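Local coordinates for Serine/threonine-protein kinase Tel1 (Chaetomium thermophilum, PDB 6SKY) that probably phosphorylates serine and threonine residues followed by glutamine, using ATP, to activate checkpoint signalling when DNA is damaged, at residues 1478-1483 with 1513-1518; 1992-1997 with 2015-2020; 2372-2377 with 2403-2408. All coordinates share one frame; numbering follows the deposited sequence.

All three contacts are light, plain packing in the helical body of the kinase, away from the nucleotide and magnesium sites, and each rests on just a few side chains. Contacts 1 and 2 join buried faces of neighbouring helices, whereas contact 3 is only partly buried and sets a helix against a turn. Their chemistry differs accordingly: an aromatic ring against a leucine methyl and a serine CB in contact 1, small hydroxyl and methyl groups in contact 2, and a leucine beside a charged pair in contact 3. Contacts 2 and 3 share the FAT range but lie about 60 Å apart, centre to centre. Of the three, contact 2 alone is touched by the second subunit.

Contact 1 of 3, residues 1478-1483 with 1513-1518; sequences LSSLAD and AWFSKY
The flat group here is the phenyl ring of F1515, which reaches from helix 1502-1521 to helix 1470-1487. At its edge, close to the ring plane, sits the CB of S1480, 4.2 Å from F1515 CE2. L1481 comes in at a slant, its methyl CD2 lying 4.1 Å from F1515 CD2. The two partners therefore meet neighbouring carbons on one flank of the ring. With CG anti to the backbone N (chi1 -164°), the phenylalanine side chain reaches across the gap between the helices. L1481 does not start out aimed at its partner; with CG anti to the carbonyl carbon (chi1 -66°) its branched end comes nearer, and CD2 makes the touch. Between the two segments the contact is van der Waals packing, and all three side chains are buried. The backbones stay well apart, 8.5 Å between the CA atoms of L1481 and S1516, a gap bridged by the ring. F1515 also packs on I1459 of helix 1448-1461, and L1481 on A1543 of helix 1530-1543, so the contact belongs to a larger apolar layer. Such side-by-side packing of consecutive helices running in broadly opposite directions is characteristic of an alpha solenoid.

Contact 2 of 3, residues 1992-1997 with 2015-2020; sequences GLSNSL and FTTARK
N1995 and T2017 bring two short helices of the FAT alpha solenoid, 1991-1999 and 2011-2021, close together. Their CA atoms are 6.5 Å apart, an approach permitted by the small groups between them. The tight part is the methyl of T2017: its CG2, placed anti to the backbone N (chi1 of OG1 -56°), points across and rests 3.8 Å from N1995 CB. The same methyl lies near the hydroxyl of S1994. S1994 OG and T2017 OG1 stand 3.8 Å apart, too far to bond; each turns back to its own helix instead, the serine to the carbonyl of A1991, with that of L1990 also within reach, the threonine to that of A2013. These polar groups are thus satisfied locally, and between the two segments the contact is one of van der Waals packing.

On the looser side N1995 is partly exposed, and its amide stands beside the threonine methyl, OD1 4.3 Å from T2017 CG2, a looser approach than that of CB. The second subunit packs on the far face of helix 1991-1999, where L1993 meets L1981 of that subunit and S1996 its own counterpart, consistent with a nearby twofold axis; D1964 of the second subunit also bonds to G1992 N. Within the helix, S1996 OG gives a 2.8 Å hydrogen bond to L1993 O from 25° off the carbonyl plane, on the same face as the backbone N of L1997.

Contact 3 of 3, residues 2372-2377 with 2403-2408; sequences EFLKLC and LEKSEE
L2374 points its forked end at K2405 and E2408, one methyl for each. CD1 lies against the aliphatic part of the lysine, 4.1 Å from both K2405 CG and K2405 CE, and the two side chains pass at a slant. CD2 faces the carboxylate, 3.5 Å from E2408 OE1. The leucine is put there by a CG anti to its backbone N (chi1 -180°), which extends it outward from helix 2348-2387. The lysine, by contrast, is bent at its second torsion (chi2 -68°), which folds its chain past the methyl instead of straight away from the turn. This is a helix packed against an inter-helix turn within the alpha-helical FAT region: K2405 is the first residue to leave the helical conformation after helix 2394-2404, and E2408 occupies the N-cap position of helix 2409-2418. OE1 lies beside the leucine methyl, while E2408 OE2 pairs with K2405 NZ, 3.3 Å away, in a salt bridge whose hydrogen bond is weak. The bridge ties the start of the turn to its end, where E2408 is exposed. K2405 also touches A2411 of the following helix, and N2412 ND2 donates a hydrogen bond to S2406 O.

Contact 1 of 3, residues 1478-1483 with 1513-1518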
ATOM      1  N   LEU A1478      34.229 -36.169 -46.637  1.00 57.92           N
ATOM      2  CA  LEU A1478      34.449 -34.837 -46.089  1.00 57.92           C
ATOM      3  C   LEU A1478      35.886 -34.664 -45.622  1.00 57.92           C
ATOM      4  O   LEU A1478      36.561 -33.700 -45.998  1.00 57.92           O
ATOM      5  CB  LEU A1478      33.472 -34.580 -44.948  1.00 57.92           C
ATOM      6  CG  LEU A1478      33.631 -33.280 -44.174  1.00 57.92           C
ATOM      7  CD1 LEU A1478      33.688 -32.106 -45.115  1.00 57.92           C
ATOM      8  CD2 LEU A1478      32.472 -33.134 -43.230  1.00 57.92           C
ATOM      9  N   SER A1479      36.379 -35.602 -44.810  1.00 60.80           N
ATOM     10  CA  SER A1479      37.734 -35.483 -44.286  1.00 60.80           C
ATOM     11  C   SER A1479      38.766 -35.520 -45.402  1.00 60.80           C
ATOM     12  O   SER A1479      39.734 -34.752 -45.388  1.00 60.80           O
ATOM     13  CB  SER A1479      38.006 -36.595 -43.279  1.00 60.80           C
ATOM     14  OG  SER A1479      37.050 -36.587 -42.241  1.00 60.80           O
ATOM     15  N   SER A1480      38.569 -36.395 -46.388  1.00 62.64           N
ATOM     16  CA  SER A1480      39.550 -36.547 -47.452  1.00 62.64           C
ATOM     17  C   SER A1480      39.585 -35.319 -48.344  1.00 62.64           C
ATOM     18  O   SER A1480      40.661 -34.818 -48.681  1.00 62.64           O
ATOM     19  CB  SER A1480      39.238 -37.799 -48.265  1.00 62.64           C
ATOM     20  OG  SER A1480      40.301 -38.111 -49.141  1.00 62.64           O
ATOM     21  N   LEU A1481      38.416 -34.816 -48.737  1.00 65.35           N
ATOM     22  CA  LEU A1481      38.369 -33.620 -49.565  1.00 65.35           C
ATOM     23  C   LEU A1481      38.945 -32.420 -48.831  1.00 65.35           C
ATOM     24  O   LEU A1481      39.648 -31.600 -49.430  1.00 65.35           O
ATOM     25  CB  LEU A1481      36.934 -33.353 -50.002  1.00 65.35           C
ATOM     26  CG  LEU A1481      36.355 -34.408 -50.941  1.00 65.35           C
ATOM     27  CD1 LEU A1481      34.867 -34.208 -51.112  1.00 65.35           C
ATOM     28  CD2 LEU A1481      37.054 -34.369 -52.283  1.00 65.35           C
ATOM     29  N   ALA A1482      38.677 -32.305 -47.528  1.00 66.59           N
ATOM     30  CA  ALA A1482      39.248 -31.207 -46.759  1.00 66.59           C
ATOM     31  C   ALA A1482      40.770 -31.287 -46.729  1.00 66.59           C
ATOM     32  O   ALA A1482      41.462 -30.294 -46.990  1.00 66.59           O
ATOM     33  CB  ALA A1482      38.681 -31.218 -45.343  1.00 66.59           C
ATOM     34  N   ASP A1483      41.313 -32.465 -46.414  1.00 71.35           N
ATOM     35  CA  ASP A1483      42.765 -32.588 -46.327  1.00 71.35           C
ATOM     36  C   ASP A1483      43.431 -32.432 -47.685  1.00 71.35           C
ATOM     37  O   ASP A1483      44.559 -31.935 -47.761  1.00 71.35           O
ATOM     38  CB  ASP A1483      43.152 -33.922 -45.696  1.00 71.35           C
ATOM     39  CG  ASP A1483      43.170 -33.865 -44.182  1.00 71.35           C
ATOM     40  OD1 ASP A1483      42.772 -32.824 -43.625  1.00 71.35           O
ATOM     41  OD2 ASP A1483      43.589 -34.857 -43.550  1.00 71.35           O
ATOM     42  N   ALA A1513      39.548 -34.806 -58.657  1.00 72.48           N
ATOM     43  CA  ALA A1513      38.509 -34.732 -59.681  1.00 72.48           C
ATOM     44  C   ALA A1513      37.767 -36.057 -59.811  1.00 72.48           C
ATOM     45  O   ALA A1513      36.530 -36.085 -59.873  1.00 72.48           O
ATOM     46  CB  ALA A1513      39.120 -34.323 -61.018  1.00 72.48           C
ATOM     47  N   TRP A1514      38.506 -37.169 -59.854  1.00 75.00           N
ATOM     48  CA  TRP A1514      37.862 -38.475 -59.954  1.00 75.00           C
ATOM     49  C   TRP A1514      36.958 -38.736 -58.760  1.00 75.00           C
ATOM     50  O   TRP A1514      35.842 -39.241 -58.914  1.00 75.00           O
ATOM     51  CB  TRP A1514      38.909 -39.583 -60.067  1.00 75.00           C
ATOM     52  CG  TRP A1514      38.305 -40.944 -59.953  1.00 75.00           C
ATOM     53  CD1 TRP A1514      37.773 -41.687 -60.958  1.00 75.00           C
ATOM     54  CD2 TRP A1514      38.145 -41.715 -58.757  1.00 75.00           C
ATOM     55  NE1 TRP A1514      37.297 -42.876 -60.470  1.00 75.00           N
ATOM     56  CE2 TRP A1514      37.514 -42.916 -59.119  1.00 75.00           C
ATOM     57  CE3 TRP A1514      38.476 -41.505 -57.417  1.00 75.00           C
ATOM     58  CZ2 TRP A1514      37.209 -43.905 -58.191  1.00 75.00           C
ATOM     59  CZ3 TRP A1514      38.171 -42.488 -56.497  1.00 75.00           C
ATOM     60  CH2 TRP A1514      37.546 -43.671 -56.887  1.00 75.00           C
ATOM     61  N   PHE A1515      37.426 -38.394 -57.560  1.00 71.93           N
ATOM     62  CA  PHE A1515      36.659 -38.651 -56.350  1.00 71.93           C
ATOM     63  C   PHE A1515      35.403 -37.801 -56.311  1.00 71.93           C
ATOM     64  O   PHE A1515      34.337 -38.282 -55.918  1.00 71.93           O
ATOM     65  CB  PHE A1515      37.528 -38.386 -55.123  1.00 71.93           C
ATOM     66  CG  PHE A1515      36.979 -38.960 -53.855  1.00 71.93           C
ATOM     67  CD1 PHE A1515      36.055 -39.980 -53.885  1.00 71.93           C
ATOM     68  CD2 PHE A1515      37.385 -38.472 -52.630  1.00 71.93           C
ATOM     69  CE1 PHE A1515      35.550 -40.508 -52.724  1.00 71.93           C
ATOM     70  CE2 PHE A1515      36.880 -38.995 -51.465  1.00 71.93           C
ATOM     71  CZ  PHE A1515      35.959 -40.015 -51.515  1.00 71.93           C
ATOM     72  N   SER A1516      35.506 -36.532 -56.708  1.00 70.87           N
ATOM     73  CA  SER A1516      34.319 -35.687 -56.730  1.00 70.87           C
ATOM     74  C   SER A1516      33.311 -36.184 -57.755  1.00 70.87           C
ATOM     75  O   SER A1516      32.104 -36.172 -57.497  1.00 70.87           O
ATOM     76  CB  SER A1516      34.711 -34.241 -57.004  1.00 70.87           C
ATOM     77  OG  SER A1516      35.711 -34.179 -57.999  1.00 70.87           O
ATOM     78  N   LYS A1517      33.784 -36.635 -58.920  1.00 74.48           N
ATOM     79  CA  LYS A1517      32.874 -37.230 -59.895  1.00 74.48           C
ATOM     80  C   LYS A1517      32.192 -38.467 -59.327  1.00 74.48           C
ATOM     81  O   LYS A1517      30.979 -38.650 -59.489  1.00 74.48           O
ATOM     82  CB  LYS A1517      33.629 -37.586 -61.172  1.00 74.48           C
ATOM     83  CG  LYS A1517      34.181 -36.394 -61.923  1.00 74.48           C
ATOM     84  CD  LYS A1517      34.925 -36.841 -63.168  1.00 74.48           C
ATOM     85  CE  LYS A1517      35.485 -35.659 -63.933  1.00 74.48           C
ATOM     86  NZ  LYS A1517      36.240 -36.095 -65.138  1.00 74.48           N
ATOM     87  N   TYR A1518      32.963 -39.328 -58.664  1.00 74.31           N
ATOM     88  CA  TYR A1518      32.401 -40.528 -58.058  1.00 74.31           C
ATOM     89  C   TYR A1518      31.321 -40.176 -57.046  1.00 74.31           C
ATOM     90  O   TYR A1518      30.244 -40.782 -57.028  1.00 74.31           O
ATOM     91  CB  TYR A1518      33.513 -41.343 -57.398  1.00 74.31           C
ATOM     92  CG  TYR A1518      33.002 -42.527 -56.626  1.00 74.31           C
ATOM     93  CD1 TYR A1518      32.817 -42.461 -55.255  1.00 74.31           C
ATOM     94  CD2 TYR A1518      32.689 -43.708 -57.270  1.00 74.31           C
ATOM     95  CE1 TYR A1518      32.338 -43.539 -54.551  1.00 74.31           C
ATOM     96  CE2 TYR A1518      32.212 -44.788 -56.576  1.00 74.31           C
ATOM     97  CZ  TYR A1518      32.037 -44.701 -55.218  1.00 74.31           C
ATOM     98  OH  TYR A1518      31.559 -45.788 -54.528  1.00 74.31           O
TER

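Contact 2 of 3, residues 1992-1997 with 2015-2020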
ATOM      1  N   GLY A1992      22.643   8.532  -9.976  1.00 30.28           N
ATOM      2  CA  GLY A1992      23.415   9.617  -9.393  1.00 30.28           C
ATOM      3  C   GLY A1992      23.750   9.386  -7.933  1.00 30.28           C
ATOM      4  O   GLY A1992      24.846   9.723  -7.476  1.00 30.28           O
ATOM      5  N   LEU A1993      22.823   8.801  -7.182  1.00 30.76           N
ATOM      6  CA  LEU A1993      23.095   8.494  -5.784  1.00 30.76           C
ATOM      7  C   LEU A1993      24.172   7.431  -5.649  1.00 30.76           C
ATOM      8  O   LEU A1993      25.060   7.544  -4.800  1.00 30.76           O
ATOM      9  CB  LEU A1993      21.819   8.041  -5.084  1.00 30.76           C
ATOM     10  CG  LEU A1993      20.874   9.108  -4.549  1.00 30.76           C
ATOM     11  CD1 LEU A1993      20.070   9.729  -5.667  1.00 30.76           C
ATOM     12  CD2 LEU A1993      19.971   8.498  -3.513  1.00 30.76           C
ATOM     13  N   SER A1994      24.113   6.387  -6.470  1.00 30.61           N
ATOM     14  CA  SER A1994      25.156   5.377  -6.413  1.00 30.61           C
ATOM     15  C   SER A1994      26.480   5.923  -6.911  1.00 30.61           C
ATOM     16  O   SER A1994      27.535   5.500  -6.438  1.00 30.61           O
ATOM     17  CB  SER A1994      24.741   4.150  -7.209  1.00 30.61           C
ATOM     18  OG  SER A1994      24.253   4.526  -8.473  1.00 30.61           O
ATOM     19  N   ASN A1995      26.453   6.883  -7.830  1.00 30.81           N
ATOM     20  CA  ASN A1995      27.687   7.536  -8.246  1.00 30.81           C
ATOM     21  C   ASN A1995      28.322   8.288  -7.089  1.00 30.81           C
ATOM     22  O   ASN A1995      29.530   8.183  -6.848  1.00 30.81           O
ATOM     23  CB  ASN A1995      27.404   8.484  -9.401  1.00 30.81           C
ATOM     24  CG  ASN A1995      28.660   9.017 -10.026  1.00 30.81           C
ATOM     25  OD1 ASN A1995      29.664   8.322 -10.104  1.00 30.81           O
ATOM     26  ND2 ASN A1995      28.612  10.258 -10.477  1.00 30.81           N
ATOM     27  N   SER A1996      27.523   9.059  -6.356  1.00 31.08           N
ATOM     28  CA  SER A1996      28.063   9.775  -5.207  1.00 31.08           C
ATOM     29  C   SER A1996      28.538   8.823  -4.122  1.00 31.08           C
ATOM     30  O   SER A1996      29.487   9.135  -3.404  1.00 31.08           O
ATOM     31  CB  SER A1996      27.021  10.733  -4.649  1.00 31.08           C
ATOM     32  OG  SER A1996      26.073  10.040  -3.876  1.00 31.08           O
ATOM     33  N   LEU A1997      27.888   7.672  -3.974  1.00 31.14           N
ATOM     34  CA  LEU A1997      28.334   6.699  -2.983  1.00 31.14           C
ATOM     35  C   LEU A1997      29.604   5.985  -3.414  1.00 31.14           C
ATOM     36  O   LEU A1997      30.354   5.497  -2.566  1.00 31.14           O
ATOM     37  CB  LEU A1997      27.242   5.672  -2.723  1.00 31.14           C
ATOM     38  CG  LEU A1997      26.372   5.797  -1.485  1.00 31.14           C
ATOM     39  CD1 LEU A1997      25.445   4.623  -1.438  1.00 31.14           C
ATOM     40  CD2 LEU A1997      27.218   5.828  -0.249  1.00 31.14           C
ATOM     41  N   PHE A2015      30.970   0.394 -13.504  1.00 21.99           N
ATOM     42  CA  PHE A2015      30.843   0.560 -14.945  1.00 21.99           C
ATOM     43  C   PHE A2015      29.400   0.611 -15.424  1.00 21.99           C
ATOM     44  O   PHE A2015      29.124   1.270 -16.433  1.00 21.99           O
ATOM     45  CB  PHE A2015      31.646  -0.526 -15.641  1.00 21.99           C
ATOM     46  CG  PHE A2015      33.111  -0.330 -15.491  1.00 21.99           C
ATOM     47  CD1 PHE A2015      33.809   0.433 -16.389  1.00 21.99           C
ATOM     48  CD2 PHE A2015      33.781  -0.844 -14.411  1.00 21.99           C
ATOM     49  CE1 PHE A2015      35.140   0.645 -16.232  1.00 21.99           C
ATOM     50  CE2 PHE A2015      35.114  -0.631 -14.256  1.00 21.99           C
ATOM     51  CZ  PHE A2015      35.789   0.114 -15.165  1.00 21.99           C
ATOM     52  N   THR A2016      28.459   0.026 -14.686  1.00 23.70           N
ATOM     53  CA  THR A2016      27.050   0.237 -14.982  1.00 23.70           C
ATOM     54  C   THR A2016      26.660   1.688 -14.764  1.00 23.70           C
ATOM     55  O   THR A2016      25.971   2.287 -15.596  1.00 23.70           O
ATOM     56  CB  THR A2016      26.194  -0.675 -14.115  1.00 23.70           C
ATOM     57  OG1 THR A2016      26.546  -2.035 -14.364  1.00 23.70           O
ATOM     58  CG2 THR A2016      24.750  -0.491 -14.443  1.00 23.70           C
ATOM     59  N   THR A2017      27.098   2.273 -13.649  1.00 21.97           N
ATOM     60  CA  THR A2017      26.790   3.667 -13.369  1.00 21.97           C
ATOM     61  C   THR A2017      27.452   4.594 -14.371  1.00 21.97           C
ATOM     62  O   THR A2017      26.851   5.582 -14.802  1.00 21.97           O
ATOM     63  CB  THR A2017      27.233   4.006 -11.954  1.00 21.97           C
ATOM     64  OG1 THR A2017      26.619   3.099 -11.038  1.00 21.97           O
ATOM     65  CG2 THR A2017      26.835   5.398 -11.599  1.00 21.97           C
ATOM     66  N   ALA A2018      28.689   4.292 -14.759  1.00 23.27           N
ATOM     67  CA  ALA A2018      29.365   5.118 -15.748  1.00 23.27           C
ATOM     68  C   ALA A2018      28.661   5.064 -17.090  1.00 23.27           C
ATOM     69  O   ALA A2018      28.602   6.067 -17.801  1.00 23.27           O
ATOM     70  CB  ALA A2018      30.814   4.675 -15.888  1.00 23.27           C
ATOM     71  N   ARG A2019      28.123   3.902 -17.463  1.00 17.91           N
ATOM     72  CA  ARG A2019      27.414   3.810 -18.733  1.00 17.91           C
ATOM     73  C   ARG A2019      26.060   4.503 -18.675  1.00 17.91           C
ATOM     74  O   ARG A2019      25.632   5.116 -19.655  1.00 17.91           O
ATOM     75  CB  ARG A2019      27.245   2.355 -19.131  1.00 17.91           C
ATOM     76  CG  ARG A2019      26.565   2.183 -20.450  1.00 17.91           C
ATOM     77  CD  ARG A2019      26.317   0.738 -20.766  1.00 17.91           C
ATOM     78  NE  ARG A2019      25.602   0.044 -19.709  1.00 17.91           N
ATOM     79  CZ  ARG A2019      24.306   0.170 -19.481  1.00 17.91           C
ATOM     80  NH1 ARG A2019      23.741  -0.503 -18.500  1.00 17.91           N
ATOM     81  NH2 ARG A2019      23.582   0.981 -20.218  1.00 17.91           N
ATOM     82  N   LYS A2020      25.365   4.411 -17.543  1.00 24.65           N
ATOM     83  CA  LYS A2020      24.060   5.052 -17.436  1.00 24.65           C
ATOM     84  C   LYS A2020      24.178   6.567 -17.408  1.00 24.65           C
ATOM     85  O   LYS A2020      23.364   7.263 -18.018  1.00 24.65           O
ATOM     86  CB  LYS A2020      23.334   4.560 -16.195  1.00 24.65           C
ATOM     87  CG  LYS A2020      22.788   3.177 -16.328  1.00 24.65           C
ATOM     88  CD  LYS A2020      22.210   2.719 -15.023  1.00 24.65           C
ATOM     89  CE  LYS A2020      21.612   1.346 -15.157  1.00 24.65           C
ATOM     90  NZ  LYS A2020      20.571   1.347 -16.204  1.00 24.65           N
TER

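Contact 3 of 3, residues 2372-2377 with 2403-2408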
ATOM      1  N   GLU A2372     -32.367   2.902 -22.868  1.00 45.18           N
ATOM      2  CA  GLU A2372     -31.302   3.412 -23.723  1.00 45.18           C
ATOM      3  C   GLU A2372     -29.956   2.816 -23.340  1.00 45.18           C
ATOM      4  O   GLU A2372     -29.161   2.448 -24.215  1.00 45.18           O
ATOM      5  CB  GLU A2372     -31.249   4.932 -23.649  1.00 45.18           C
ATOM      6  CG  GLU A2372     -32.370   5.616 -24.388  1.00 45.18           C
ATOM      7  CD  GLU A2372     -32.445   7.096 -24.088  1.00 45.18           C
ATOM      8  OE1 GLU A2372     -31.634   7.581 -23.270  1.00 45.18           O
ATOM      9  OE2 GLU A2372     -33.321   7.774 -24.665  1.00 45.18           O
ATOM     10  N   PHE A2373     -29.674   2.726 -22.042  1.00 40.52           N
ATOM     11  CA  PHE A2373     -28.413   2.122 -21.627  1.00 40.52           C
ATOM     12  C   PHE A2373     -28.311   0.677 -22.084  1.00 40.52           C
ATOM     13  O   PHE A2373     -27.241   0.226 -22.499  1.00 40.52           O
ATOM     14  CB  PHE A2373     -28.252   2.200 -20.117  1.00 40.52           C
ATOM     15  CG  PHE A2373     -27.646   3.473 -19.646  1.00 40.52           C
ATOM     16  CD1 PHE A2373     -26.750   4.156 -20.431  1.00 40.52           C
ATOM     17  CD2 PHE A2373     -27.980   3.994 -18.417  1.00 40.52           C
ATOM     18  CE1 PHE A2373     -26.197   5.319 -20.000  1.00 40.52           C
ATOM     19  CE2 PHE A2373     -27.429   5.161 -17.986  1.00 40.52           C
ATOM     20  CZ  PHE A2373     -26.537   5.823 -18.776  1.00 40.52           C
ATOM     21  N   LEU A2374     -29.412  -0.070 -22.014  1.00 37.97           N
ATOM     22  CA  LEU A2374     -29.388  -1.459 -22.458  1.00 37.97           C
ATOM     23  C   LEU A2374     -29.100  -1.560 -23.949  1.00 37.97           C
ATOM     24  O   LEU A2374     -28.294  -2.393 -24.385  1.00 37.97           O
ATOM     25  CB  LEU A2374     -30.711  -2.134 -22.125  1.00 37.97           C
ATOM     26  CG  LEU A2374     -30.838  -3.595 -22.524  1.00 37.97           C
ATOM     27  CD1 LEU A2374     -30.010  -4.448 -21.606  1.00 37.97           C
ATOM     28  CD2 LEU A2374     -32.280  -4.013 -22.484  1.00 37.97           C
ATOM     29  N   LYS A2375     -29.771  -0.736 -24.753  1.00 37.02           N
ATOM     30  CA  LYS A2375     -29.496  -0.720 -26.186  1.00 37.02           C
ATOM     31  C   LYS A2375     -28.022  -0.476 -26.463  1.00 37.02           C
ATOM     32  O   LYS A2375     -27.390  -1.214 -27.226  1.00 37.02           O
ATOM     33  CB  LYS A2375     -30.331   0.351 -26.876  1.00 37.02           C
ATOM     34  CG  LYS A2375     -31.682  -0.102 -27.337  1.00 37.02           C
ATOM     35  CD  LYS A2375     -32.437   1.054 -27.950  1.00 37.02           C
ATOM     36  CE  LYS A2375     -33.835   0.644 -28.366  1.00 37.02           C
ATOM     37  NZ  LYS A2375     -34.623   1.772 -28.938  1.00 37.02           N
ATOM     38  N   LEU A2376     -27.462   0.573 -25.862  1.00 32.54           N
ATOM     39  CA  LEU A2376     -26.072   0.914 -26.138  1.00 32.54           C
ATOM     40  C   LEU A2376     -25.128  -0.185 -25.679  1.00 32.54           C
ATOM     41  O   LEU A2376     -24.139  -0.483 -26.354  1.00 32.54           O
ATOM     42  CB  LEU A2376     -25.712   2.232 -25.470  1.00 32.54           C
ATOM     43  CG  LEU A2376     -26.428   3.460 -26.003  1.00 32.54           C
ATOM     44  CD1 LEU A2376     -26.045   4.655 -25.184  1.00 32.54           C
ATOM     45  CD2 LEU A2376     -26.059   3.666 -27.440  1.00 32.54           C
ATOM     46  N   CYS A2377     -25.428  -0.815 -24.546  1.00 32.42           N
ATOM     47  CA  CYS A2377     -24.570  -1.875 -24.034  1.00 32.42           C
ATOM     48  C   CYS A2377     -24.522  -3.053 -24.994  1.00 32.42           C
ATOM     49  O   CYS A2377     -23.441  -3.530 -25.357  1.00 32.42           O
ATOM     50  CB  CYS A2377     -25.072  -2.314 -22.661  1.00 32.42           C
ATOM     51  SG  CYS A2377     -23.987  -3.408 -21.761  1.00 32.42           S
ATOM     52  N   LEU A2403     -29.376 -13.283 -22.605  1.00 34.88           N
ATOM     53  CA  LEU A2403     -30.283 -14.303 -22.104  1.00 34.88           C
ATOM     54  C   LEU A2403     -31.116 -13.787 -20.944  1.00 34.88           C
ATOM     55  O   LEU A2403     -32.226 -14.275 -20.725  1.00 34.88           O
ATOM     56  CB  LEU A2403     -29.507 -15.549 -21.689  1.00 34.88           C
ATOM     57  CG  LEU A2403     -28.794 -16.320 -22.799  1.00 34.88           C
ATOM     58  CD1 LEU A2403     -28.333 -17.665 -22.301  1.00 34.88           C
ATOM     59  CD2 LEU A2403     -29.679 -16.480 -24.005  1.00 34.88           C
ATOM     60  N   GLU A2404     -30.615 -12.806 -20.191  1.00 42.13           N
ATOM     61  CA  GLU A2404     -31.455 -12.197 -19.164  1.00 42.13           C
ATOM     62  C   GLU A2404     -32.621 -11.437 -19.777  1.00 42.13           C
ATOM     63  O   GLU A2404     -33.720 -11.418 -19.215  1.00 42.13           O
ATOM     64  CB  GLU A2404     -30.633 -11.269 -18.282  1.00 42.13           C
ATOM     65  CG  GLU A2404     -29.757 -11.987 -17.289  1.00 42.13           C
ATOM     66  CD  GLU A2404     -28.837 -11.047 -16.536  1.00 42.13           C
ATOM     67  OE1 GLU A2404     -29.021  -9.817 -16.646  1.00 42.13           O
ATOM     68  OE2 GLU A2404     -27.922 -11.538 -15.841  1.00 42.13           O
ATOM     69  N   LYS A2405     -32.404 -10.808 -20.926  1.00 44.17           N
ATOM     70  CA  LYS A2405     -33.383  -9.945 -21.574  1.00 44.17           C
ATOM     71  C   LYS A2405     -34.021 -10.615 -22.783  1.00 44.17           C
ATOM     72  O   LYS A2405     -34.273  -9.973 -23.797  1.00 44.17           O
ATOM     73  CB  LYS A2405     -32.741  -8.635 -22.005  1.00 44.17           C
ATOM     74  CG  LYS A2405     -31.942  -7.970 -20.934  1.00 44.17           C
ATOM     75  CD  LYS A2405     -32.836  -7.475 -19.843  1.00 44.17           C
ATOM     76  CE  LYS A2405     -32.061  -6.666 -18.845  1.00 44.17           C
ATOM     77  NZ  LYS A2405     -32.983  -5.888 -17.991  1.00 44.17           N
ATOM     78  N   SER A2406     -34.281 -11.914 -22.699  1.00 46.55           N
ATOM     79  CA  SER A2406     -34.855 -12.608 -23.840  1.00 46.55           C
ATOM     80  C   SER A2406     -36.276 -12.159 -24.142  1.00 46.55           C
ATOM     81  O   SER A2406     -36.771 -12.411 -25.244  1.00 46.55           O
ATOM     82  CB  SER A2406     -34.816 -14.115 -23.607  1.00 46.55           C
ATOM     83  OG  SER A2406     -35.209 -14.441 -22.291  1.00 46.55           O
ATOM     84  N   GLU A2407     -36.943 -11.495 -23.199  1.00 55.25           N
ATOM     85  CA  GLU A2407     -38.307 -11.037 -23.428  1.00 55.25           C
ATOM     86  C   GLU A2407     -38.365  -9.619 -23.970  1.00 55.25           C
ATOM     87  O   GLU A2407     -39.193  -9.322 -24.835  1.00 55.25           O
ATOM     88  CB  GLU A2407     -39.119 -11.120 -22.137  1.00 55.25           C
ATOM     89  CG  GLU A2407     -39.733 -12.479 -21.888  1.00 55.25           C
ATOM     90  CD  GLU A2407     -38.753 -13.451 -21.291  1.00 55.25           C
ATOM     91  OE1 GLU A2407     -37.743 -12.993 -20.724  1.00 55.25           O
ATOM     92  OE2 GLU A2407     -38.993 -14.672 -21.385  1.00 55.25           O
ATOM     93  N   GLU A2408     -37.501  -8.738 -23.480  1.00 56.05           N
ATOM     94  CA  GLU A2408     -37.524  -7.339 -23.874  1.00 56.05           C
ATOM     95  C   GLU A2408     -37.204  -7.190 -25.351  1.00 56.05           C
ATOM     96  O   GLU A2408     -36.057  -7.374 -25.761  1.00 56.05           O
ATOM     97  CB  GLU A2408     -36.536  -6.550 -23.024  1.00 56.05           C
ATOM     98  CG  GLU A2408     -36.566  -6.945 -21.563  1.00 56.05           C
ATOM     99  CD  GLU A2408     -35.952  -5.900 -20.669  1.00 56.05           C
ATOM    100  OE1 GLU A2408     -35.452  -4.888 -21.198  1.00 56.05           O
ATOM    101  OE2 GLU A2408     -35.975  -6.081 -19.436  1.00 56.05           O
TER